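Local coordinates for protein Cel44C (Paenibacillus polymyxa, PDB 2YIH) that probably cleaves the beta-1,4-glucan backbone of xyloglucan internally, as the family 44 glycoside hydrolase part of a longer multidomain enzyme, at residues A[190-195]-A[200-205]; A[237-242]-A[281-286]; A[110-115]-A[213-218]. The protein carries 8 engineered substitutions. All blocks are in the same frame, centred on the assembly; numbering follows the deposited sequence.

Contact 1: residues A[190-195]-A[200-205]; sequences LWSHTH and PEKVGA. Engineered in segment 200-205: Pro200 (natural residue Gly). With XYS (alpha-D-xylopyranose), chain B; BGC (beta-D-glucopyranose), chain C.
Ser192 and Trp191 press against the returning chain in the close-packed part of this contact. Ser192 CB rests 3.3 Å from Pro200 O and 3.5 Å from Glu201 O, and Ser192 OG lies beside the aliphatic Lys202 CG at 3.6 Å. Next to it, Val203 CG2 packs obliquely against the indole, 3.8 Å from Trp191 CZ3. Trp191 CG lies anti to its own carbonyl carbon (chi1 -78°), which swings the indole out toward Val203. No direct hydrogen bond joins the segments; one water accepts from both Ser192 N and Val203 N.

The loose side is at Pro200, an engineered residue, and Glu201, both exposed and with side chains turned from the contact. Here a second water donates to Ser192 O and to Pro200 O.

The short helix also meets the substrate. The two methyls of Leu190 part between a glucose and a xylose, and the xylose O5 sits over one face of His193, 3.1 Å from His193 CG.

The turn follows strand 181-184 and leads into helix 205-222, packing on its Leu208 and Arg211, while Met112, from the loop after strand 105-110, lies against the Trp191 indole.

Contact 2: residues A[237-242]-A[281-286]; sequences GAYKDL and FDVHWY
Tyr239 carries this contact almost alone, laying its ring between helix 237-241 and strand 281-285. Its CG stands anti to its own carbonyl carbon (chi1 -58°), which carries the ring off the helix to the strand, where the hydroxyl ends against the backbone. There Tyr239 OH donates to His284 O at 2.7 Å. The bond is bent at the acceptor, with a C=O...donor angle of 133°, and the hydroxyl approaches from above the carbonyl plane, while the carbonyl oxygen lies near the plane of the phenol.

The side chains of Val283 and Trp285 each cross that of Tyr239 at about a right angle. Val283 points from the backbone toward the helix, its CB 3.7 Å from Tyr239 CE1, and its CG1 makes an off-centre CH-pi contact 4.2 Å from the Tyr239 ring centroid, 30° off the ring normal. Trp285 presents the edge of its indole: CE3 lies 3.4 Å from Tyr239 OH. The hydroxyl is thus wedged beside Val283 and Trp285, with its one polar partner here being the His284 carbonyl, which fixes the depth of the ring in a buried setting.

His284 lends only its carbonyl to the contact; its ring turns away, ND1 bonding to Glu187, a residue that lines the glycan pocket.

Behind the tyrosine, Trp257 and Val259 continue the packing toward helix 258-273. Strand 280-285 is the sixth of eight parallel strands closed into a barrel, and helix 236-241 lies between the fifth strand and helix 258-273. The contact therefore joins an extra helix of a beta-alpha connection to the next strand of a TIM barrel, near that strand's C-terminal end, where Tyr286 lines the substrate pocket.

Contact 3: residues A[110-115]-A[213-218]; sequences LPMAGY and VSLSKA
Met112 and Leu215 meet through one methyl group, Leu215 CD2, which serves the methionine along most of its length. Starting at Met112 CB, the distance to Leu215 CD2 is 3.9 Å; one atom on, Met112 CG comes closer to that CD2, at 3.7 Å. CG lies anti to the backbone N (chi1 -154°) and the chain stays extended through chi2, carrying the sulfur past the leucine, with Met112 SD 3.8 Å from Leu215 CD2. The chain then bends at chi3 and Met112 CE turns off, 5.2 Å from Leu215 CD2. The methionine also touches Leu208, Arg211 and Ser212, one to two turns earlier on the helix.

Both segments belong to the beta/alpha barrel. Leu110 ends the third barrel strand and shares backbone hydrogen bonding with Ala183 of the fourth, while helix 205-222 follows that fourth strand. The contact thus packs the loop leaving one strand against the helix that follows its neighbour.

From the helix side, Leu215 covers more than the methionine. Leu215 CD2 also lies 3.8 Å from Pro111 O and 4.2 Å from Leu110 CB, so the methyl touches three successive residues. No hydrogen bond joins the two segments; the methyl packs on the methionine chain, on Leu110 CB and on one carbonyl oxygen. Val159 of helix 159-170 touches Leu110, Pro111 and Leu215 alike, and Met112 N is bonded to Asp185.

Contact 1 touches both of the others, which do not touch each other. Its centre is 14 Å from that of contact 2, where Leu242 CD2 packs 3.6 Å from Gly204 O, and 15 Å from that of contact 3, where Trp191 CE2 lies 3.6 Å from Ala113 CB. The nearest atoms of contacts 2 and 3 are about 9 Å apart. Asp185 ties contacts 1 and 3 further, bonding to Trp191 NE1 and Met112 N. Contacts 1 and 2 both border the glycan pocket, through Leu190, His193 and Thr194 in one and Tyr286 in the other. In contact 3 the Pro111 side chain is about 12 Å from the bound calcium ion.

Contact 1: residues A[190-195]-A[200-205]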
loop_
_atom_site.group_PDB
_atom_site.type_symbol
_atom_site.label_atom_id
_atom_site.label_comp_id
_atom_site.label_asym_id
_atom_site.label_seq_id
_atom_site.Cartn_x
_atom_site.Cartn_y
_atom_site.Cartn_z
ATOM N N LEU A 190 2.286 -10.215 14.239
ATOM C CA LEU A 190 3.727 -10.101 14.505
ATOM C C LEU A 190 4.079 -9.319 15.764
ATOM O O LEU A 190 5.278 -9.227 16.093
ATOM C CB LEU A 190 4.487 -9.549 13.288
ATOM C CG LEU A 190 4.404 -10.444 12.047
ATOM C CD1 LEU A 190 5.342 -9.907 10.993
ATOM C CD2 LEU A 190 4.703 -11.913 12.318
ATOM N N TRP A 191 3.078 -8.840 16.512
ATOM C CA TRP A 191 3.401 -8.100 17.726
ATOM C C TRP A 191 4.360 -8.899 18.615
ATOM O O TRP A 191 5.294 -8.326 19.205
ATOM C CB TRP A 191 2.141 -7.796 18.534
ATOM C CG TRP A 191 1.326 -6.673 18.033
ATOM C CD1 TRP A 191 1.686 -5.705 17.103
ATOM C CD2 TRP A 191 -0.025 -6.395 18.408
ATOM N NE1 TRP A 191 0.626 -4.833 16.914
ATOM C CE2 TRP A 191 -0.431 -5.239 17.698
ATOM C CE3 TRP A 191 -0.926 -7.009 19.281
ATOM C CZ2 TRP A 191 -1.711 -4.673 17.845
ATOM C CZ3 TRP A 191 -2.226 -6.447 19.446
ATOM C CH2 TRP A 191 -2.598 -5.293 18.728
ATOM N N SER A 192 4.119 -10.196 18.774
ATOM C CA SER A 192 4.951 -10.948 19.740
ATOM C C SER A 192 6.353 -11.191 19.230
ATOM O O SER A 192 7.259 -11.514 20.009
ATOM C CB SER A 192 4.292 -12.282 20.152
ATOM O OG SER A 192 4.231 -13.142 19.045
ATOM N N HIS A 193 6.551 -11.016 17.933
ATOM C CA HIS A 193 7.889 -11.181 17.352
ATOM C C HIS A 193 8.633 -9.834 17.196
ATOM O O HIS A 193 9.824 -9.698 17.543
ATOM C CB HIS A 193 7.764 -11.912 16.004
ATOM C CG HIS A 193 9.065 -12.042 15.261
ATOM N ND1 HIS A 193 9.937 -13.087 15.466
ATOM C CD2 HIS A 193 9.649 -11.239 14.338
ATOM C CE1 HIS A 193 11.009 -12.922 14.703
ATOM N NE2 HIS A 193 10.858 -11.808 14.008
ATOM N N THR A 194 7.940 -8.858 16.632
ATOM C CA THR A 194 8.500 -7.517 16.392
ATOM C C THR A 194 8.541 -6.678 17.648
ATOM O O THR A 194 9.526 -5.940 17.897
ATOM C CB THR A 194 7.646 -6.790 15.330
ATOM O OG1 THR A 194 7.684 -7.581 14.124
ATOM C CG2 THR A 194 8.212 -5.363 15.035
ATOM N N HIS A 195 7.480 -6.773 18.448
ATOM C CA HIS A 195 7.331 -5.920 19.642
ATOM C C HIS A 195 7.080 -6.737 20.915
ATOM O O HIS A 195 6.132 -6.463 21.674
ATOM C CB HIS A 195 6.160 -4.927 19.452
ATOM C CG HIS A 195 6.403 -3.917 18.378
ATOM N ND1 HIS A 195 7.370 -2.945 18.495
ATOM C CD2 HIS A 195 5.847 -3.761 17.146
ATOM C CE1 HIS A 195 7.348 -2.176 17.413
ATOM N NE2 HIS A 195 6.469 -2.681 16.559
ATOM N N PRO A 200 4.215 -9.470 24.568
ATOM C CA PRO A 200 5.027 -10.705 24.409
ATOM C C PRO A 200 4.207 -11.953 24.000
ATOM O O PRO A 200 4.744 -12.851 23.330
ATOM C CB PRO A 200 5.644 -10.923 25.810
ATOM C CG PRO A 200 4.881 -10.019 26.738
ATOM C CD PRO A 200 4.360 -8.858 25.896
ATOM N N GLU A 201 2.913 -11.983 24.338
ATOM C CA GLU A 201 2.081 -13.148 23.998
ATOM C C GLU A 201 1.574 -13.023 22.562
ATOM O O GLU A 201 1.374 -11.893 22.065
ATOM C CB GLU A 201 0.898 -13.292 24.985
ATOM C CG GLU A 201 1.343 -13.629 26.417
ATOM C CD GLU A 201 0.172 -13.910 27.369
ATOM O OE1 GLU A 201 -0.783 -14.608 26.962
ATOM O OE2 GLU A 201 0.245 -13.468 28.532
ATOM N N LYS A 202 1.407 -14.155 21.883
ATOM C CA LYS A 202 0.810 -14.119 20.541
ATOM C C LYS A 202 -0.605 -13.545 20.641
ATOM O O LYS A 202 -1.392 -13.944 21.508
ATOM C CB LYS A 202 0.743 -15.504 19.914
ATOM C CG LYS A 202 2.121 -16.068 19.545
ATOM C CD LYS A 202 2.031 -17.533 19.087
ATOM C CE LYS A 202 1.298 -17.663 17.730
ATOM N NZ LYS A 202 1.916 -16.788 16.658
ATOM N N VAL A 203 -0.916 -12.568 19.794
ATOM C CA VAL A 203 -2.266 -11.981 19.776
ATOM C C VAL A 203 -3.348 -13.051 19.507
ATOM O O VAL A 203 -3.170 -13.964 18.667
ATOM C CB VAL A 203 -2.347 -10.809 18.714
ATOM C CG1 VAL A 203 -2.356 -11.406 17.289
ATOM C CG2 VAL A 203 -3.615 -9.954 18.935
ATOM N N GLY A 204 -4.472 -12.936 20.221
ATOM C CA GLY A 204 -5.640 -13.807 19.938
ATOM C C GLY A 204 -6.517 -13.255 18.833
ATOM O O GLY A 204 -6.469 -12.043 18.539
ATOM N N ALA A 205 -7.274 -14.132 18.169
ATOM C CA ALA A 205 -8.244 -13.670 17.159
ATOM C C ALA A 205 -9.343 -12.844 17.802
ATOM O O ALA A 205 -9.650 -11.744 17.329
ATOM C CB ALA A 205 -8.824 -14.825 16.380
HETATM C C1 XYS B . 8.365 -14.327 12.379
HETATM C C2 XYS B . 8.931 -15.594 13.005
HETATM C C3 XYS B . 7.800 -16.601 13.127
HETATM C C4 XYS B . 6.748 -16.018 14.051
HETATM C C5 XYS B . 6.286 -14.635 13.583
HETATM O O2 XYS B . 9.981 -16.127 12.196
HETATM O O3 XYS B . 8.284 -17.796 13.742
HETATM O O4 XYS B . 5.667 -16.960 14.125
HETATM O O5 XYS B . 7.400 -13.763 13.274
HETATM C C2 BGC C . 9.190 -9.477 9.931
HETATM C C3 BGC C . 8.406 -8.220 10.313
HETATM C C4 BGC C . 8.204 -7.348 9.074
HETATM C C5 BGC C . 7.697 -8.147 7.875
HETATM C C6 BGC C . 7.776 -7.249 6.642
HETATM C C1 BGC C . 8.462 -10.196 8.796
HETATM O O2 BGC C . 9.324 -10.367 11.048
HETATM O O3 BGC C . 9.114 -7.459 11.305
HETATM O O4 BGC C . 7.343 -6.220 9.299
HETATM O O5 BGC C . 8.501 -9.316 7.679
HETATM O O6 BGC C . 9.034 -6.563 6.589
HETATM O O HOH W 1 1.281 -11.310 18.094
HETATM O O HOH W 2 7.259 -12.767 22.672
#

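Contact 2: residues A[237-242]-A[281-286]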
loop_
_atom_site.group_PDB
_atom_site.type_symbol
_atom_site.label_atom_id
_atom_site.label_comp_id
_atom_site.label_asym_id
_atom_site.label_seq_id
_atom_site.Cartn_x
_atom_site.Cartn_y
_atom_site.Cartn_z
ATOM N N GLY A 237 0.452 -15.878 6.189
ATOM C CA GLY A 237 0.266 -16.655 7.422
ATOM C C GLY A 237 -0.717 -15.998 8.395
ATOM O O GLY A 237 -1.431 -16.684 9.133
ATOM N N ALA A 238 -0.764 -14.667 8.394
ATOM C CA ALA A 238 -1.729 -13.938 9.187
ATOM C C ALA A 238 -3.113 -13.950 8.516
ATOM O O ALA A 238 -4.132 -14.051 9.205
ATOM C CB ALA A 238 -1.257 -12.478 9.395
ATOM N N TYR A 239 -3.164 -13.807 7.188
ATOM C CA TYR A 239 -4.461 -13.939 6.479
ATOM C C TYR A 239 -5.114 -15.295 6.822
ATOM O O TYR A 239 -6.322 -15.371 7.043
ATOM C CB TYR A 239 -4.294 -13.939 4.956
ATOM C CG TYR A 239 -3.624 -12.771 4.237
ATOM C CD1 TYR A 239 -2.940 -11.740 4.908
ATOM C CD2 TYR A 239 -3.602 -12.779 2.838
ATOM C CE1 TYR A 239 -2.257 -10.740 4.175
ATOM C CE2 TYR A 239 -2.962 -11.806 2.114
ATOM C CZ TYR A 239 -2.222 -10.831 2.775
ATOM O OH TYR A 239 -1.605 -9.883 1.981
ATOM N N LYS A 240 -4.293 -16.343 6.901
ATOM C CA LYS A 240 -4.799 -17.723 7.029
ATOM C C LYS A 240 -5.407 -17.988 8.423
ATOM O O LYS A 240 -6.554 -18.390 8.529
ATOM C CB LYS A 240 -3.672 -18.719 6.752
ATOM C CG LYS A 240 -4.166 -20.191 6.676
ATOM C CD LYS A 240 -5.355 -20.321 5.751
ATOM C CE LYS A 240 -5.579 -21.770 5.348
ATOM N NZ LYS A 240 -6.265 -22.508 6.432
ATOM N N ASP A 241 -4.645 -17.735 9.486
ATOM C CA ASP A 241 -5.112 -18.078 10.838
ATOM C C ASP A 241 -4.457 -17.187 11.885
ATOM O O ASP A 241 -4.247 -17.578 13.062
ATOM C CB ASP A 241 -4.878 -19.587 11.126
ATOM C CG ASP A 241 -3.395 -19.983 11.137
ATOM O OD1 ASP A 241 -2.489 -19.142 10.906
ATOM O OD2 ASP A 241 -3.126 -21.185 11.360
ATOM N N LEU A 242 -4.188 -15.949 11.472
ATOM C CA LEU A 242 -3.572 -14.997 12.365
ATOM C C LEU A 242 -2.279 -15.561 13.008
ATOM O O LEU A 242 -2.039 -15.418 14.194
ATOM C CB LEU A 242 -4.590 -14.468 13.409
ATOM C CG LEU A 242 -4.168 -13.162 14.111
ATOM C CD1 LEU A 242 -4.087 -11.980 13.112
ATOM C CD2 LEU A 242 -5.173 -12.827 15.222
ATOM N N PHE A 281 -10.286 -2.914 4.464
ATOM C CA PHE A 281 -9.605 -4.136 4.866
ATOM C C PHE A 281 -8.203 -4.027 4.321
ATOM O O PHE A 281 -8.012 -3.812 3.118
ATOM C CB PHE A 281 -10.325 -5.376 4.331
ATOM C CG PHE A 281 -9.739 -6.668 4.857
ATOM C CD1 PHE A 281 -10.127 -7.161 6.094
ATOM C CD2 PHE A 281 -8.760 -7.350 4.131
ATOM C CE1 PHE A 281 -9.544 -8.348 6.612
ATOM C CE2 PHE A 281 -8.177 -8.524 4.629
ATOM C CZ PHE A 281 -8.563 -9.010 5.885
ATOM N N ASP A 282 -7.231 -4.093 5.240
ATOM C CA ASP A 282 -5.871 -3.564 5.057
ATOM C C ASP A 282 -4.898 -4.749 5.207
ATOM O O ASP A 282 -4.880 -5.401 6.252
ATOM C CB ASP A 282 -5.655 -2.536 6.176
ATOM C CG ASP A 282 -4.276 -1.868 6.149
ATOM O OD1 ASP A 282 -3.306 -2.499 5.687
ATOM O OD2 ASP A 282 -4.162 -0.723 6.625
ATOM N N VAL A 283 -4.197 -5.088 4.125
ATOM C CA VAL A 283 -3.138 -6.119 4.160
ATOM C C VAL A 283 -1.776 -5.593 3.678
ATOM O O VAL A 283 -1.685 -4.596 2.950
ATOM C CB VAL A 283 -3.521 -7.345 3.299
ATOM C CG1 VAL A 283 -4.803 -7.984 3.820
ATOM C CG2 VAL A 283 -3.660 -6.970 1.826
ATOM N N HIS A 284 -0.715 -6.269 4.124
ATOM C CA HIS A 284 0.613 -6.140 3.512
ATOM C C HIS A 284 0.912 -7.366 2.640
ATOM O O HIS A 284 0.448 -8.468 2.927
ATOM C CB HIS A 284 1.656 -5.998 4.626
ATOM C CG HIS A 284 1.442 -4.767 5.456
ATOM N ND1 HIS A 284 2.178 -4.478 6.587
ATOM C CD2 HIS A 284 0.608 -3.714 5.265
ATOM C CE1 HIS A 284 1.789 -3.309 7.074
ATOM N NE2 HIS A 284 0.839 -2.822 6.284
ATOM N N TRP A 285 1.714 -7.162 1.608
ATOM C CA TRP A 285 2.007 -8.239 0.658
ATOM C C TRP A 285 3.446 -8.139 0.159
ATOM O O TRP A 285 3.769 -7.300 -0.696
ATOM C CB TRP A 285 1.021 -8.155 -0.506
ATOM C CG TRP A 285 1.230 -9.212 -1.565
ATOM C CD1 TRP A 285 1.734 -9.020 -2.812
ATOM C CD2 TRP A 285 0.823 -10.588 -1.501
ATOM N NE1 TRP A 285 1.717 -10.213 -3.523
ATOM C CE2 TRP A 285 1.162 -11.187 -2.741
ATOM C CE3 TRP A 285 0.222 -11.381 -0.509
ATOM C CZ2 TRP A 285 0.864 -12.539 -3.035
ATOM C CZ3 TRP A 285 -0.061 -12.748 -0.807
ATOM C CH2 TRP A 285 0.293 -13.304 -2.036
ATOM N N TYR A 286 4.322 -8.972 0.729
ATOM C CA TYR A 286 5.672 -9.093 0.223
ATOM C C TYR A 286 5.747 -10.445 -0.464
ATOM O O TYR A 286 5.624 -11.495 0.197
ATOM C CB TYR A 286 6.670 -9.004 1.378
ATOM C CG TYR A 286 6.584 -7.689 2.104
ATOM C CD1 TYR A 286 7.052 -6.517 1.510
ATOM C CD2 TYR A 286 5.953 -7.598 3.347
ATOM C CE1 TYR A 286 6.991 -5.313 2.183
ATOM C CE2 TYR A 286 5.884 -6.379 4.020
ATOM C CZ TYR A 286 6.409 -5.250 3.401
ATOM O OH TYR A 286 6.371 -4.048 4.037
#

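Contact 3: residues A[110-115]-A[213-218]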
loop_
_atom_site.group_PDB
_atom_site.type_symbol
_atom_site.label_atom_id
_atom_site.label_comp_id
_atom_site.label_asym_id
_atom_site.label_seq_id
_atom_site.Cartn_x
_atom_site.Cartn_y
_atom_site.Cartn_z
ATOM N N LEU A 110 -2.551 4.405 14.443
ATOM C CA LEU A 110 -2.855 4.661 15.874
ATOM C C LEU A 110 -2.424 3.414 16.616
ATOM O O LEU A 110 -2.372 2.325 16.025
ATOM C CB LEU A 110 -4.363 4.870 16.063
ATOM C CG LEU A 110 -4.899 6.114 15.326
ATOM C CD1 LEU A 110 -6.386 6.240 15.604
ATOM C CD2 LEU A 110 -4.173 7.350 15.827
ATOM N N PRO A 111 -2.088 3.552 17.910
ATOM C CA PRO A 111 -1.493 2.391 18.620
ATOM C C PRO A 111 -2.580 1.472 19.220
ATOM O O PRO A 111 -3.564 1.977 19.785
ATOM C CB PRO A 111 -0.711 3.056 19.775
ATOM C CG PRO A 111 -1.527 4.323 20.068
ATOM C CD PRO A 111 -2.031 4.806 18.693
ATOM N N MET A 112 -2.346 0.157 19.193
ATOM C CA MET A 112 -3.343 -0.774 19.723
ATOM C C MET A 112 -2.702 -1.946 20.490
ATOM O O MET A 112 -3.394 -2.735 21.120
ATOM C CB MET A 112 -4.229 -1.268 18.553
ATOM C CG MET A 112 -5.594 -1.696 18.944
ATOM S SD MET A 112 -6.609 -2.192 17.533
ATOM C CE MET A 112 -5.570 -3.414 16.724
ATOM N N ALA A 113 -1.380 -2.078 20.435
ATOM C CA ALA A 113 -0.746 -3.220 21.087
ATOM C C ALA A 113 -0.769 -3.080 22.604
ATOM O O ALA A 113 -0.670 -4.091 23.318
ATOM C CB ALA A 113 0.708 -3.441 20.551
ATOM N N GLY A 114 -0.869 -1.836 23.081
ATOM C CA GLY A 114 -1.337 -1.527 24.430
ATOM C C GLY A 114 -0.474 -0.510 25.180
ATOM O O GLY A 114 -0.915 0.061 26.200
ATOM N N TYR A 115 0.762 -0.320 24.721
ATOM C CA TYR A 115 1.679 0.663 25.308
ATOM C C TYR A 115 2.447 1.441 24.248
ATOM O O TYR A 115 2.669 0.934 23.125
ATOM C CB TYR A 115 2.727 -0.049 26.198
ATOM C CG TYR A 115 2.109 -0.864 27.338
ATOM C CD1 TYR A 115 1.626 -2.159 27.112
ATOM C CD2 TYR A 115 1.983 -0.317 28.616
ATOM C CE1 TYR A 115 1.043 -2.899 28.146
ATOM C CE2 TYR A 115 1.424 -1.060 29.664
ATOM C CZ TYR A 115 0.906 -2.310 29.402
ATOM O OH TYR A 115 0.421 -3.086 30.451
ATOM N N VAL A 213 -12.431 -3.085 17.890
ATOM C CA VAL A 213 -13.739 -2.455 18.134
ATOM C C VAL A 213 -13.615 -1.327 19.134
ATOM O O VAL A 213 -14.133 -0.239 18.902
ATOM C CB VAL A 213 -14.754 -3.497 18.635
ATOM C CG1 VAL A 213 -16.041 -2.802 19.200
ATOM C CG2 VAL A 213 -15.036 -4.478 17.512
ATOM N N SER A 214 -12.858 -1.547 20.213
ATOM C CA SER A 214 -12.674 -0.477 21.208
ATOM C C SER A 214 -11.980 0.769 20.627
ATOM O O SER A 214 -12.391 1.898 20.893
ATOM C CB SER A 214 -11.881 -0.990 22.423
ATOM O OG SER A 214 -11.708 0.066 23.360
ATOM N N LEU A 215 -10.941 0.566 19.824
ATOM C CA LEU A 215 -10.178 1.709 19.297
ATOM C C LEU A 215 -11.023 2.408 18.210
ATOM O O LEU A 215 -11.121 3.643 18.190
ATOM C CB LEU A 215 -8.829 1.245 18.728
ATOM C CG LEU A 215 -7.999 2.315 17.995
ATOM C CD1 LEU A 215 -7.808 3.586 18.825
ATOM C CD2 LEU A 215 -6.617 1.646 17.621
ATOM N N SER A 216 -11.667 1.618 17.353
ATOM C CA SER A 216 -12.438 2.187 16.252
ATOM C C SER A 216 -13.577 3.026 16.812
ATOM O O SER A 216 -13.788 4.159 16.369
ATOM C CB SER A 216 -13.011 1.105 15.330
ATOM O OG SER A 216 -13.608 1.733 14.199
ATOM N N LYS A 217 -14.268 2.507 17.835
ATOM C CA LYS A 217 -15.337 3.313 18.472
ATOM C C LYS A 217 -14.828 4.646 18.974
ATOM O O LYS A 217 -15.496 5.671 18.796
ATOM C CB LYS A 217 -15.948 2.557 19.652
ATOM C CG LYS A 217 -16.849 1.459 19.174
ATOM C CD LYS A 217 -17.105 0.479 20.316
ATOM C CE LYS A 217 -17.575 1.159 21.576
ATOM N NZ LYS A 217 -18.021 0.098 22.553
ATOM N N ALA A 218 -13.675 4.628 19.635
ATOM C CA ALA A 218 -13.119 5.862 20.173
ATOM C C ALA A 218 -12.811 6.870 19.088
ATOM O O ALA A 218 -13.008 8.049 19.279
ATOM C CB ALA A 218 -11.871 5.583 21.026
#